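Local coordinates for polysaccharide biosynthesis protein CapD (Bacillus thuringiensis HD-771, PDB 6BWC) that probably catalyses the NADP-dependent conversion of UDP-N-acetylglucosamine in an early step of CMP-pseudaminic acid biosynthesis, as a member of the short-chain dehydrogenase/reductase superfamily, at residues 192-197 and 261-266. The protein carries 2 engineered substitutions. Numbering follows the deposited sequence.
Sequences KITVTD and EEIGLK. With UD1 (uridine-diphosphate-N-acetylglucosamine), chain O.
Val-195 is gripped through both backbone polar atoms by 261-266: its N donates to Glu-261 O (2.9 Å), and its O accepts Ile-263 N, tilted 24° from the carbonyl plane. With Glu-261 N on Ile-193 O, these bonds zip strands 192-195 and 259-262 into a two-stranded parallel sheet. Thr-194 and Glu-261 point to one face, their side chains side by side; there Lys-192, its chain bent at chi2 and chi3, brings NZ to Glu-261 OE1 in a long salt bridge of 3.6 Å. On the other face Val-195 CG1 meets Glu-262 OE2, while Phe-183 of helix 179-190 packs on Val-195. Thr-194 holds CG2 anti to its own N (OG1 at chi1 -75°), which turns the methyl against CG1 and CD1 of Ile-263; Arg-53 of a second subunit packs on both residues. Leu-265 CD1 lies against Asp-197 CB at 3.7 Å.

The edge of 192-197 turned from its partner strand reads the uracil of UDP-N-acetylglucosamine: N3 donates to Thr-194 O (2.7 Å), and Thr-196 N donates to O2 (3.0 Å). Thr-196 OG1, set between its N and carbonyl carbon (chi1 50°), is in hydrogen-bonding reach of O2 and ribose O2'; CG2 lies against the base face, over C2. The extended Lys-266 chain brings NZ to the same side of the ring, beyond its C4-C5 edge and 3.8 Å from O4. This pairing with N3-H and O2 is consistent with uracil recognised largely through main-chain groups, with Thr-196 OG1 adding a side-chain contact; the strand bonds 259-262 along one edge and the base along the other.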
ATOM      1  N   LYS C 192     -24.013  33.255  26.672  1.00 42.47           N
ATOM      2  CA  LYS C 192     -24.992  33.035  25.613  1.00 43.72           C
ATOM      3  C   LYS C 192     -24.793  31.641  25.051  1.00 42.25           C
ATOM      4  O   LYS C 192     -23.657  31.246  24.809  1.00 44.25           O
ATOM      5  CB  LYS C 192     -24.859  34.069  24.486  1.00 48.07           C
ATOM      6  CG  LYS C 192     -23.470  34.234  23.854  1.00 52.69           C
ATOM      7  CD  LYS C 192     -23.554  34.626  22.375  1.00 58.12           C
ATOM      8  CE  LYS C 192     -24.084  36.049  22.169  1.00 60.60           C
ATOM      9  NZ  LYS C 192     -24.549  36.271  20.767  1.00 60.84           N
ATOM     10  N   ILE C 193     -25.868  30.885  24.852  1.00 39.04           N
ATOM     11  CA  ILE C 193     -25.732  29.559  24.217  1.00 36.02           C
ATOM     12  C   ILE C 193     -26.042  29.631  22.718  1.00 33.51           C
ATOM     13  O   ILE C 193     -26.691  30.570  22.236  1.00 31.66           O
ATOM     14  CB  ILE C 193     -26.564  28.429  24.906  1.00 36.02           C
ATOM     15  CG1 ILE C 193     -28.040  28.828  25.094  1.00 34.95           C
ATOM     16  CG2 ILE C 193     -25.937  28.039  26.243  1.00 36.06           C
ATOM     17  CD1 ILE C 193     -28.955  27.646  25.319  1.00 34.50           C
ATOM     18  N   THR C 194     -25.556  28.618  22.004  1.00 32.12           N
ATOM     19  CA  THR C 194     -25.818  28.417  20.583  1.00 30.80           C
ATOM     20  C   THR C 194     -26.820  27.280  20.399  1.00 30.33           C
ATOM     21  O   THR C 194     -26.523  26.117  20.674  1.00 29.36           O
ATOM     22  CB  THR C 194     -24.523  28.078  19.839  1.00 31.72           C
ATOM     23  OG1 THR C 194     -23.745  29.269  19.683  1.00 30.77           O
ATOM     24  CG2 THR C 194     -24.805  27.508  18.465  1.00 33.19           C
ATOM     25  N   VAL C 195     -27.990  27.619  19.879  1.00 30.69           N
ATOM     26  CA  VAL C 195     -29.100  26.689  19.772  1.00 29.65           C
ATOM     27  C   VAL C 195     -29.301  26.343  18.298  1.00 28.93           C
ATOM     28  O   VAL C 195     -29.469  27.223  17.465  1.00 29.04           O
ATOM     29  CB  VAL C 195     -30.328  27.316  20.460  1.00 30.03           C
ATOM     30  CG1 VAL C 195     -31.623  27.082  19.695  1.00 30.61           C
ATOM     31  CG2 VAL C 195     -30.410  26.814  21.905  1.00 29.93           C
ATOM     32  N   THR C 196     -29.244  25.058  17.974  1.00 28.14           N
ATOM     33  CA  THR C 196     -29.479  24.591  16.607  1.00 27.32           C
ATOM     34  C   THR C 196     -30.973  24.766  16.296  1.00 27.61           C
ATOM     35  O   THR C 196     -31.348  25.598  15.473  1.00 30.75           O
ATOM     36  CB  THR C 196     -29.040  23.108  16.405  1.00 27.09           C
ATOM     37  OG1 THR C 196     -29.604  22.271  17.441  1.00 26.42           O
ATOM     38  CG2 THR C 196     -27.480  22.967  16.390  1.00 26.24           C
ATOM     39  N   ASP C 197     -31.827  24.024  16.990  1.00 25.51           N
ATOM     40  CA  ASP C 197     -33.248  24.003  16.682  1.00 23.83           C
ATOM     41  C   ASP C 197     -33.949  23.349  17.871  1.00 23.76           C
ATOM     42  O   ASP C 197     -33.829  22.143  18.074  1.00 24.17           O
ATOM     43  CB  ASP C 197     -33.436  23.219  15.383  1.00 22.70           C
ATOM     44  CG  ASP C 197     -34.876  23.064  14.977  1.00 22.52           C
ATOM     45  OD1 ASP C 197     -35.769  23.003  15.851  1.00 21.09           O
ATOM     46  OD2 ASP C 197     -35.101  22.962  13.749  1.00 22.66           O
ATOM     47  N   GLU C 261     -28.888  32.298  20.927  1.00 31.12           N
ATOM     48  CA  GLU C 261     -28.794  32.555  19.465  1.00 32.21           C
ATOM     49  C   GLU C 261     -29.125  31.323  18.587  1.00 34.24           C
ATOM     50  O   GLU C 261     -28.552  30.246  18.760  1.00 35.47           O
ATOM     51  CB  GLU C 261     -27.435  33.177  19.094  1.00 31.09           C
ATOM     52  CG  GLU C 261     -26.407  32.292  18.398  1.00 29.55           C
ATOM     53  CD  GLU C 261     -25.228  33.109  17.955  1.00 29.05           C
ATOM     54  OE1 GLU C 261     -24.286  33.252  18.744  1.00 31.81           O
ATOM     55  OE2 GLU C 261     -25.260  33.668  16.843  1.00 28.03           O
ATOM     56  N   GLU C 262     -30.057  31.495  17.649  1.00 36.25           N
ATOM     57  CA  GLU C 262     -30.480  30.413  16.768  1.00 38.53           C
ATOM     58  C   GLU C 262     -29.401  30.288  15.699  1.00 38.83           C
ATOM     59  O   GLU C 262     -29.162  31.218  14.925  1.00 41.02           O
ATOM     60  CB  GLU C 262     -31.856  30.691  16.122  1.00 42.39           C
ATOM     61  CG  GLU C 262     -32.786  29.481  15.960  1.00 44.02           C
ATOM     62  CD  GLU C 262     -33.984  29.548  16.892  1.00 47.96           C
ATOM     63  OE1 GLU C 262     -35.128  29.523  16.386  1.00 50.55           O
ATOM     64  OE2 GLU C 262     -33.784  29.661  18.124  1.00 49.37           O
ATOM     65  N   ILE C 263     -28.732  29.141  15.693  1.00 38.62           N
ATOM     66  CA  ILE C 263     -27.733  28.788  14.687  1.00 35.31           C
ATOM     67  C   ILE C 263     -28.410  28.068  13.517  1.00 32.18           C
ATOM     68  O   ILE C 263     -27.923  28.153  12.405  1.00 32.14           O
ATOM     69  CB  ILE C 263     -26.580  27.926  15.326  1.00 36.57           C
ATOM     70  CG1 ILE C 263     -25.261  28.697  15.332  1.00 36.06           C
ATOM     71  CG2 ILE C 263     -26.414  26.555  14.652  1.00 37.63           C
ATOM     72  CD1 ILE C 263     -24.019  27.829  15.281  1.00 36.91           C
ATOM     73  N   GLY C 264     -29.512  27.352  13.769  1.00 29.61           N
ATOM     74  CA  GLY C 264     -30.069  26.400  12.797  1.00 27.90           C
ATOM     75  C   GLY C 264     -29.293  25.075  12.740  1.00 26.79           C
ATOM     76  O   GLY C 264     -28.182  24.953  13.254  1.00 26.47           O
ATOM     77  N   LEU C 265     -29.886  24.071  12.105  1.00 24.83           N
ATOM     78  CA  LEU C 265     -29.196  22.813  11.825  1.00 23.06           C
ATOM     79  C   LEU C 265     -27.768  22.943  11.319  1.00 23.14           C
ATOM     80  O   LEU C 265     -27.467  23.782  10.474  1.00 24.12           O
ATOM     81  CB  LEU C 265     -29.959  22.035  10.769  1.00 22.38           C
ATOM     82  CG  LEU C 265     -31.115  21.147  11.208  1.00 23.16           C
ATOM     83  CD1 LEU C 265     -31.784  21.531  12.531  1.00 23.61           C
ATOM     84  CD2 LEU C 265     -32.131  21.148  10.073  1.00 24.06           C
ATOM     85  N   LYS C 266     -26.907  22.083  11.852  1.00 22.14           N
ATOM     86  CA  LYS C 266     -25.639  21.746  11.241  1.00 21.64           C
ATOM     87  C   LYS C 266     -25.908  20.726  10.101  1.00 21.20           C
ATOM     88  O   LYS C 266     -26.876  19.974  10.164  1.00 20.22           O
ATOM     89  CB  LYS C 266     -24.693  21.162  12.311  1.00 21.72           C
ATOM     90  CG  LYS C 266     -24.448  22.101  13.501  1.00 21.34           C
ATOM     91  CD  LYS C 266     -23.287  21.699  14.412  1.00 20.55           C
ATOM     92  CE  LYS C 266     -22.710  22.923  15.119  1.00 20.29           C
ATOM     93  NZ  LYS C 266     -22.087  22.587  16.419  1.00 20.11           N
TER
HETATM   94  C1' UD1 O 401     -24.342  12.356  19.756  1.00 12.53           C
HETATM   95  C2' UD1 O 401     -23.084  11.627  19.316  1.00 12.80           C
HETATM   96  C3' UD1 O 401     -23.332  10.775  18.073  1.00 12.91           C
HETATM   97  C4' UD1 O 401     -24.573   9.897  18.219  1.00 12.57           C
HETATM   98  C5' UD1 O 401     -25.750  10.630  18.892  1.00 12.55           C
HETATM   99  C6' UD1 O 401     -26.815   9.615  19.328  1.00 12.45           C
HETATM  100  C7' UD1 O 401     -21.227  13.094  19.996  1.00 13.80           C
HETATM  101  C8' UD1 O 401     -20.350  14.254  19.570  1.00 14.08           C
HETATM  102  N2' UD1 O 401     -22.015  12.572  19.050  1.00 13.01           N
HETATM  103  O1' UD1 O 401     -24.823  13.167  18.696  1.00 13.55           O
HETATM  104  O3' UD1 O 401     -22.160   9.974  17.821  1.00 13.17           O
HETATM  105  O4' UD1 O 401     -24.994   9.413  16.957  1.00 12.23           O
HETATM  106  O5' UD1 O 401     -25.336  11.411  20.033  1.00 12.14           O
HETATM  107  O6' UD1 O 401     -28.139  10.124  19.139  1.00 12.54           O
HETATM  108  O7' UD1 O 401     -21.230  12.720  21.167  1.00 14.37           O
HETATM  109  N1  UD1 O 401     -26.788  21.400  19.670  1.00 20.15           N
HETATM  110  C2  UD1 O 401     -27.003  22.793  19.892  1.00 19.84           C
HETATM  111  N3  UD1 O 401     -25.964  23.642  19.846  1.00 19.85           N
HETATM  112  C4  UD1 O 401     -24.711  23.214  19.593  1.00 19.12           C
HETATM  113  C5  UD1 O 401     -24.459  21.880  19.390  1.00 19.04           C
HETATM  114  C6  UD1 O 401     -25.513  20.981  19.449  1.00 19.69           C
HETATM  115  O2  UD1 O 401     -28.139  23.252  20.111  1.00 19.54           O
HETATM  116  O4  UD1 O 401     -23.753  24.002  19.560  1.00 18.47           O
HETATM  117  C1B UD1 O 401     -27.909  20.435  19.687  1.00 19.04           C
HETATM  118  C2B UD1 O 401     -27.944  19.446  18.521  1.00 19.02           C
HETATM  119  O2' UD1 O 401     -28.644  19.961  17.396  1.00 19.34           O
HETATM  120  C3B UD1 O 401     -28.578  18.202  19.111  1.00 18.75           C
HETATM  121  C4B UD1 O 401     -28.150  18.281  20.561  1.00 18.45           C
HETATM  122  O4B UD1 O 401     -27.769  19.629  20.831  1.00 18.82           O
HETATM  123  O3B UD1 O 401     -30.009  18.180  19.079  1.00 18.94           O
HETATM  124  C5B UD1 O 401     -26.989  17.358  20.899  1.00 17.70           C
HETATM  125  O5B UD1 O 401     -25.776  17.655  20.189  1.00 16.47           O
HETATM  126  PA  UD1 O 401     -24.514  16.754  20.606  1.00 16.16           P
HETATM  127  O1A UD1 O 401     -23.208  17.294  20.077  1.00 16.47           O
HETATM  128  O2A UD1 O 401     -24.558  16.396  22.095  1.00 16.67           O
HETATM  129  O3A UD1 O 401     -24.824  15.265  20.063  1.00 15.22           O
HETATM  130  PB  UD1 O 401     -25.579  14.622  18.782  1.00 14.70           P
HETATM  131  O1B UD1 O 401     -25.154  15.345  17.520  1.00 14.67           O
HETATM  132  O2B UD1 O 401     -27.073  14.388  18.971  1.00 14.28           O